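Local coordinates for 11R-lipoxygenase (Gersemia fruticosa, PDB 3VF1), which probably inserts both atoms of molecular oxygen into a polyunsaturated fatty acid at a non-heme iron centre, under control by calcium, at residues A[384-387]-A[388-392]; A[574-577]-A[578-582]; A[457-460]-A[461-464]. All blocks are in the same frame, centred on the assembly; numbering follows the deposited sequence.

Following the chain from its N terminus, interaction 1 comes first, on the long helix 369-410, then interaction 3 on helix 456-465, and last interaction 2. Each joins residues a few positions apart, within a helix or, in interaction 2, from helix 557-579 into the turn that follows, so none closes a long loop; they follow in series, and none nests in or crosses another. Interactions 1 and 2 meet at the iron, which binds His392, His575 and Asn579, and are tied directly by His387 to the carbonyl of Val578 and Gln388 to Gln582. Interaction 3 packs on helix 369-410 through Met389 and Ile390, about 10 Å at nearest atoms from interaction 2.

Interaction 1 of 3, residues A[384-387]-A[388-392]; sequences TQYH and QMITH. With FE2 (Fe (II) ion), chain E.
A pi-type turn in helix 369-410, leading to the iron-binding His392, sets the backbone of this piece of the lipoxygenase active site, and Tyr386 and Ile390 meet on its flank. The oxygen of Tyr386 takes two N-H groups: Ile390 N at 2.9 Å in the alpha-helical i+4 pattern and Thr391 N one residue further on. His392 N then reaches back five residues to His387 O, 2.8 Å away. Before the widening the pattern is regular, with Gln388 N bonded to Thr384 O; the bond from Met389 N to Gln385 O is weak.

Ile390 lays CD1 over one face of the Tyr386 ring, 4.1 Å from its centroid and 18° off the normal, a CH-pi contact shifted toward the rim. Its other branch, CG2, meets ring atom CE1 of Tyr386 at 3.8 Å. The hydroxyl of Thr391 lies at the edge of the same ring, in its plane, with OG1 3.4 Å from CD1 of Tyr386; OG1 has its hydrogen-bond partner in Asn266 OD1. On another side of the helix the His387 ring and the Gln388 amide are turned almost perpendicular, 86° between planes. Their polar ends are anchored elsewhere: His387 NE2 on the carbonyl of Val578, Gln388 NE2 on Gln582.

The His392 ring reaches out to the iron because CG stands opposite the backbone N (chi1 179°), and NE2 of His392 binds the metal at 2.3 Å. His397, His575, Asn579, the carboxylate of the C-terminal Ile698 and a water complete the metal's ligands.

Several helices pack here: Met389 and Ile390 lie against helix 456-465, Thr391 and His392 touch Val578 of helix 557-579, and Thr384 and Gln388 rest on Tyr586 of helix 582-586.

Interaction 2 of 3, residues A[574-577]-A[578-582]; sequences QHAA and VNFSQ. With FE2 (Fe (II) ion), chain E.
His575 and Asn579, one helical turn apart, run side by side in the same direction and share the iron. Both hold CG anti to the backbone N, which carries the two side chains to the metal. His575 NE2 binds the iron at 2.2 Å. Asn579 OD1 lies 2.3 Å from the same iron. CB of Asn579 lies over one face of the imidazole, toward its rim, while the amide and ring planes differ by 35°. The amide nitrogen, ND2, sits 3.8 Å above the centre of the Phe580 ring and is hydrogen-bonded to the carbonyl of Leu632, an arrangement that would fix which end of the amide faces iron.

This is the lipoxygenase iron site in the last turns of helix 557-579, where the bonding weakens; the other protein ligands are two histidines of helix 369-410 and the C-terminal Ile698. A type I turn runs from Asn579 to Gln582. Asn579 O is gripped twice by Gln582, through its backbone N and through NE2 at 3.0 Å. Ser581, its OG placed between backbone N and carbonyl carbon (chi1 60°), turns back to donate to Ala577 O at 2.6 Å; OG is also hydrogen-bonded to Ser265 OG. Phe580 brings CD2 to 4.2 Å from Ala576 CB.

Interaction 3 of 3, residues A[457-460]-A[461-464]; sequences QVTL and MQKH
Val458 and Gln462 meet obliquely one turn apart on helix 456-465, the valine's CG1 lying 4.0 Å from Gln462 CD. Gln462 leaves the backbone with CG opposite its carbonyl carbon (chi1 -67°) and then runs extended, passing beside Val458 O, from which CG is 3.3 Å away. Its OE1 ends near Thr459 CA, at 3.6 Å, and NE2 is hydrogen-bonded to the carbonyl of Gln175.

Met461 follows a different path: its CG lies 3.5 Å from Gln457 O, and a bend at chi3 (-63°) turns the terminal methyl back, bringing CE to 4.1 Å from Val458 CA. Lys463 touches the preceding turn only near its base, CB against Thr459 O, before its straight chain carries NZ off to the carbonyl of Ile313.

Regular alpha-helical bonds space these residues one turn apart: Gln462 N donates to Val458 O at 3.0 Å, Lys463 N to Thr459 O and His464 N to Leu460 O.

One flank of the helix is laid against helix 369-410, where Gln457 touches Met389, Leu460 touches Ile390, and His464 touches Ile390 and Leu394; Val458 and Met461 both pack on Ile440 in a loop.

Interaction 1 of 3, residues A[384-387]-A[388-392]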
loop_
_atom_site.group_PDB
_atom_site.type_symbol
_atom_site.label_atom_id
_atom_site.label_comp_id
_atom_site.label_asym_id
_atom_site.label_seq_id
_atom_site.Cartn_x
_atom_site.Cartn_y
_atom_site.Cartn_z
ATOM N N THR A 384 14.556 10.633 0.737
ATOM C CA THR A 384 13.175 11.003 1.031
ATOM C C THR A 384 12.386 11.204 -0.257
ATOM O O THR A 384 11.247 10.754 -0.370
ATOM C CB THR A 384 13.098 12.295 1.866
ATOM O OG1 THR A 384 13.714 12.078 3.141
ATOM C CG2 THR A 384 11.648 12.715 2.067
ATOM N N GLN A 385 12.997 11.882 -1.224
ATOM C CA GLN A 385 12.358 12.102 -2.515
ATOM C C GLN A 385 12.000 10.748 -3.107
ATOM O O GLN A 385 10.883 10.530 -3.575
ATOM C CB GLN A 385 13.289 12.844 -3.483
ATOM C CG GLN A 385 14.032 14.038 -2.901
ATOM C CD GLN A 385 13.109 15.062 -2.272
ATOM O OE1 GLN A 385 12.286 15.670 -2.954
ATOM N NE2 GLN A 385 13.244 15.258 -0.964
ATOM N N TYR A 386 12.969 9.839 -3.072
ATOM C CA TYR A 386 12.805 8.500 -3.617
ATOM C C TYR A 386 11.699 7.744 -2.885
ATOM O O TYR A 386 10.839 7.131 -3.511
ATOM C CB TYR A 386 14.126 7.735 -3.503
ATOM C CG TYR A 386 14.171 6.442 -4.284
ATOM C CD1 TYR A 386 13.475 5.319 -3.854
ATOM C CD2 TYR A 386 14.925 6.339 -5.446
ATOM C CE1 TYR A 386 13.521 4.133 -4.565
ATOM C CE2 TYR A 386 14.977 5.158 -6.163
ATOM C CZ TYR A 386 14.274 4.059 -5.717
ATOM O OH TYR A 386 14.323 2.884 -6.429
ATOM N N HIS A 387 11.719 7.797 -1.557
ATOM C CA HIS A 387 10.766 7.034 -0.757
ATOM C C HIS A 387 9.324 7.473 -0.987
ATOM O O HIS A 387 8.444 6.644 -1.202
ATOM C CB HIS A 387 11.086 7.152 0.731
ATOM C CG HIS A 387 9.979 6.675 1.617
ATOM N ND1 HIS A 387 9.184 7.535 2.344
ATOM C CD2 HIS A 387 9.519 5.429 1.876
ATOM C CE1 HIS A 387 8.292 6.839 3.023
ATOM N NE2 HIS A 387 8.472 5.558 2.756
ATOM N N GLN A 388 9.085 8.779 -0.933
ATOM C CA GLN A 388 7.730 9.306 -1.025
ATOM C C GLN A 388 7.089 9.027 -2.380
ATOM O O GLN A 388 5.961 8.545 -2.450
ATOM C CB GLN A 388 7.727 10.813 -0.760
ATOM C CG GLN A 388 8.021 11.188 0.681
ATOM C CD GLN A 388 6.954 10.692 1.641
ATOM O OE1 GLN A 388 5.806 10.472 1.254
ATOM N NE2 GLN A 388 7.331 10.511 2.901
ATOM N N MET A 389 7.811 9.326 -3.453
ATOM C CA MET A 389 7.240 9.256 -4.793
ATOM C C MET A 389 7.345 7.869 -5.425
ATOM O O MET A 389 6.410 7.413 -6.082
ATOM C CB MET A 389 7.905 10.289 -5.703
ATOM C CG MET A 389 7.832 11.714 -5.176
ATOM S SD MET A 389 6.184 12.152 -4.577
ATOM C CE MET A 389 5.177 11.762 -6.004
ATOM N N ILE A 390 8.475 7.197 -5.228
ATOM C CA ILE A 390 8.712 5.915 -5.888
ATOM C C ILE A 390 8.361 4.724 -5.001
ATOM O O ILE A 390 7.545 3.882 -5.378
ATOM C CB ILE A 390 10.174 5.786 -6.362
ATOM C CG1 ILE A 390 10.439 6.773 -7.502
ATOM C CG2 ILE A 390 10.466 4.362 -6.819
ATOM C CD1 ILE A 390 11.868 6.771 -8.008
ATOM N N THR A 391 8.976 4.653 -3.826
ATOM C CA THR A 391 8.787 3.509 -2.941
ATOM C C THR A 391 7.356 3.414 -2.424
ATOM O O THR A 391 6.795 2.323 -2.331
ATOM C CB THR A 391 9.740 3.563 -1.737
ATOM O OG1 THR A 391 11.094 3.618 -2.201
ATOM C CG2 THR A 391 9.554 2.336 -0.850
ATOM N N HIS A 392 6.765 4.554 -2.084
ATOM C CA HIS A 392 5.430 4.556 -1.495
ATOM C C HIS A 392 4.328 4.737 -2.531
ATOM O O HIS A 392 3.590 3.801 -2.822
ATOM C CB HIS A 392 5.313 5.635 -0.420
ATOM C CG HIS A 392 3.959 5.706 0.215
ATOM N ND1 HIS A 392 3.268 6.888 0.371
ATOM C CD2 HIS A 392 3.163 4.736 0.727
ATOM C CE1 HIS A 392 2.109 6.647 0.955
ATOM N NE2 HIS A 392 2.019 5.348 1.181
HETATM FE FE FE2 E . -0.124 4.767 1.705
HETATM O O HOH W 1 -0.475 6.757 2.899
#

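Interaction 2 of 3, residues A[574-577]-A[578-582]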
loop_
_atom_site.group_PDB
_atom_site.type_symbol
_atom_site.label_atom_id
_atom_site.label_comp_id
_atom_site.label_asym_id
_atom_site.label_seq_id
_atom_site.Cartn_x
_atom_site.Cartn_y
_atom_site.Cartn_z
ATOM N N GLN A 574 4.204 -4.770 2.211
ATOM C CA GLN A 574 5.084 -3.750 1.658
ATOM C C GLN A 574 4.578 -2.354 1.996
ATOM O O GLN A 574 5.333 -1.519 2.491
ATOM C CB GLN A 574 5.211 -3.901 0.143
ATOM C CG GLN A 574 6.229 -2.959 -0.490
ATOM C CD GLN A 574 7.653 -3.226 -0.028
ATOM O OE1 GLN A 574 7.904 -4.138 0.760
ATOM N NE2 GLN A 574 8.592 -2.428 -0.519
ATOM N N HIS A 575 3.301 -2.099 1.732
ATOM C CA HIS A 575 2.726 -0.792 2.021
ATOM C C HIS A 575 2.875 -0.452 3.498
ATOM O O HIS A 575 3.205 0.676 3.851
ATOM C CB HIS A 575 1.251 -0.735 1.629
ATOM C CG HIS A 575 0.598 0.569 1.964
ATOM N ND1 HIS A 575 -0.249 0.723 3.041
ATOM C CD2 HIS A 575 0.683 1.786 1.376
ATOM C CE1 HIS A 575 -0.666 1.974 3.095
ATOM N NE2 HIS A 575 -0.115 2.642 2.096
ATOM N N ALA A 576 2.634 -1.434 4.359
ATOM C CA ALA A 576 2.725 -1.220 5.797
ATOM C C ALA A 576 4.141 -0.830 6.199
ATOM O O ALA A 576 4.340 0.059 7.028
ATOM C CB ALA A 576 2.293 -2.472 6.549
ATOM N N ALA A 577 5.124 -1.498 5.606
ATOM C CA ALA A 577 6.522 -1.296 5.972
ATOM C C ALA A 577 7.009 0.103 5.607
ATOM O O ALA A 577 7.784 0.709 6.344
ATOM C CB ALA A 577 7.395 -2.349 5.307
ATOM N N VAL A 578 6.546 0.613 4.469
ATOM C CA VAL A 578 7.013 1.900 3.966
ATOM C C VAL A 578 6.027 3.035 4.239
ATOM O O VAL A 578 6.272 4.172 3.847
ATOM C CB VAL A 578 7.270 1.847 2.448
ATOM C CG1 VAL A 578 8.081 0.608 2.087
ATOM C CG2 VAL A 578 5.957 1.870 1.679
ATOM N N ASN A 579 4.916 2.733 4.904
ATOM C CA ASN A 579 3.889 3.741 5.156
ATOM C C ASN A 579 3.735 4.077 6.640
ATOM O O ASN A 579 3.904 5.226 7.042
ATOM C CB ASN A 579 2.546 3.282 4.581
ATOM C CG ASN A 579 1.502 4.386 4.574
ATOM O OD1 ASN A 579 1.209 4.978 3.531
ATOM N ND2 ASN A 579 0.925 4.656 5.735
ATOM N N PHE A 580 3.422 3.074 7.453
ATOM C CA PHE A 580 3.126 3.307 8.865
ATOM C C PHE A 580 4.387 3.470 9.707
ATOM O O PHE A 580 4.310 3.726 10.909
ATOM C CB PHE A 580 2.249 2.181 9.419
ATOM C CG PHE A 580 0.899 2.106 8.770
ATOM C CD1 PHE A 580 -0.089 3.019 9.094
ATOM C CD2 PHE A 580 0.622 1.132 7.829
ATOM C CE1 PHE A 580 -1.331 2.959 8.492
ATOM C CE2 PHE A 580 -0.616 1.065 7.223
ATOM C CZ PHE A 580 -1.595 1.981 7.555
ATOM N N SER A 581 5.544 3.325 9.069
ATOM C CA SER A 581 6.821 3.561 9.728
ATOM C C SER A 581 7.273 5.007 9.532
ATOM O O SER A 581 8.353 5.394 9.981
ATOM C CB SER A 581 7.879 2.620 9.159
ATOM O OG SER A 581 8.035 2.828 7.766
ATOM N N GLN A 582 6.441 5.802 8.868
ATOM C CA GLN A 582 6.826 7.151 8.460
ATOM C C GLN A 582 6.970 8.137 9.617
ATOM O O GLN A 582 7.697 9.120 9.501
ATOM C CB GLN A 582 5.827 7.703 7.442
ATOM C CG GLN A 582 6.070 7.227 6.024
ATOM C CD GLN A 582 5.118 7.859 5.032
ATOM O OE1 GLN A 582 5.526 8.638 4.172
ATOM N NE2 GLN A 582 3.840 7.524 5.146
HETATM FE FE FE2 E . -0.124 4.767 1.705
HETATM O O HOH W 1 -0.475 6.757 2.899
#

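Interaction 3 of 3, residues A[457-460]-A[461-464]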
loop_
_atom_site.group_PDB
_atom_site.type_symbol
_atom_site.label_atom_id
_atom_site.label_comp_id
_atom_site.label_asym_id
_atom_site.label_seq_id
_atom_site.Cartn_x
_atom_site.Cartn_y
_atom_site.Cartn_z
ATOM N N GLN A 457 7.821 15.935 -8.779
ATOM C CA GLN A 457 7.385 14.747 -8.048
ATOM C C GLN A 457 6.704 13.745 -8.977
ATOM O O GLN A 457 6.839 12.534 -8.798
ATOM C CB GLN A 457 6.459 15.115 -6.881
ATOM C CG GLN A 457 5.084 15.643 -7.273
ATOM C CD GLN A 457 5.062 17.144 -7.467
ATOM O OE1 GLN A 457 6.065 17.750 -7.841
ATOM N NE2 GLN A 457 3.913 17.757 -7.203
ATOM N N VAL A 458 5.979 14.250 -9.969
ATOM C CA VAL A 458 5.312 13.384 -10.934
ATOM C C VAL A 458 6.325 12.854 -11.939
ATOM O O VAL A 458 6.269 11.695 -12.343
ATOM C CB VAL A 458 4.197 14.124 -11.697
ATOM C CG1 VAL A 458 3.565 13.205 -12.731
ATOM C CG2 VAL A 458 3.145 14.642 -10.730
ATOM N N THR A 459 7.254 13.715 -12.337
ATOM C CA THR A 459 8.282 13.349 -13.301
ATOM C C THR A 459 9.173 12.234 -12.758
ATOM O O THR A 459 9.647 11.390 -13.515
ATOM C CB THR A 459 9.157 14.564 -13.667
ATOM O OG1 THR A 459 8.327 15.621 -14.162
ATOM C CG2 THR A 459 10.186 14.193 -14.724
ATOM N N LEU A 460 9.396 12.233 -11.446
ATOM C CA LEU A 460 10.217 11.204 -10.815
ATOM C C LEU A 460 9.529 9.846 -10.894
ATOM O O LEU A 460 10.176 8.823 -11.124
ATOM C CB LEU A 460 10.502 11.562 -9.355
ATOM C CG LEU A 460 11.336 10.544 -8.573
ATOM C CD1 LEU A 460 12.665 10.284 -9.263
ATOM C CD2 LEU A 460 11.557 11.024 -7.149
ATOM N N MET A 461 8.215 9.839 -10.697
ATOM C CA MET A 461 7.438 8.611 -10.806
ATOM C C MET A 461 7.468 8.090 -12.236
ATOM O O MET A 461 7.689 6.903 -12.471
ATOM C CB MET A 461 5.992 8.856 -10.377
ATOM C CG MET A 461 5.833 9.162 -8.900
ATOM S SD MET A 461 4.142 8.943 -8.327
ATOM C CE MET A 461 3.289 10.192 -9.290
ATOM N N GLN A 462 7.246 8.989 -13.187
ATOM C CA GLN A 462 7.244 8.629 -14.597
ATOM C C GLN A 462 8.589 8.048 -15.008
ATOM O O GLN A 462 8.658 7.132 -15.827
ATOM C CB GLN A 462 6.925 9.851 -15.454
ATOM C CG GLN A 462 5.512 10.377 -15.271
ATOM C CD GLN A 462 5.258 11.650 -16.052
ATOM O OE1 GLN A 462 6.109 12.539 -16.104
ATOM N NE2 GLN A 462 4.085 11.741 -16.671
ATOM N N LYS A 463 9.660 8.585 -14.434
ATOM C CA LYS A 463 11.004 8.151 -14.786
ATOM C C LYS A 463 11.272 6.730 -14.303
ATOM O O LYS A 463 11.935 5.951 -14.988
ATOM C CB LYS A 463 12.045 9.110 -14.207
ATOM C CG LYS A 463 13.453 8.865 -14.720
ATOM C CD LYS A 463 14.418 9.939 -14.246
ATOM C CE LYS A 463 15.814 9.710 -14.801
ATOM N NZ LYS A 463 16.790 10.712 -14.297
ATOM N N HIS A 464 10.754 6.390 -13.126
ATOM C CA HIS A 464 10.916 5.044 -12.594
ATOM C C HIS A 464 10.031 4.054 -13.340
ATOM O O HIS A 464 10.443 2.925 -13.609
ATOM C CB HIS A 464 10.583 4.996 -11.100
ATOM C CG HIS A 464 10.769 3.640 -10.490
ATOM N ND1 HIS A 464 11.991 3.190 -10.037
ATOM C CD2 HIS A 464 9.895 2.629 -10.278
ATOM C CE1 HIS A 464 11.858 1.964 -9.563
ATOM N NE2 HIS A 464 10.596 1.600 -9.698
#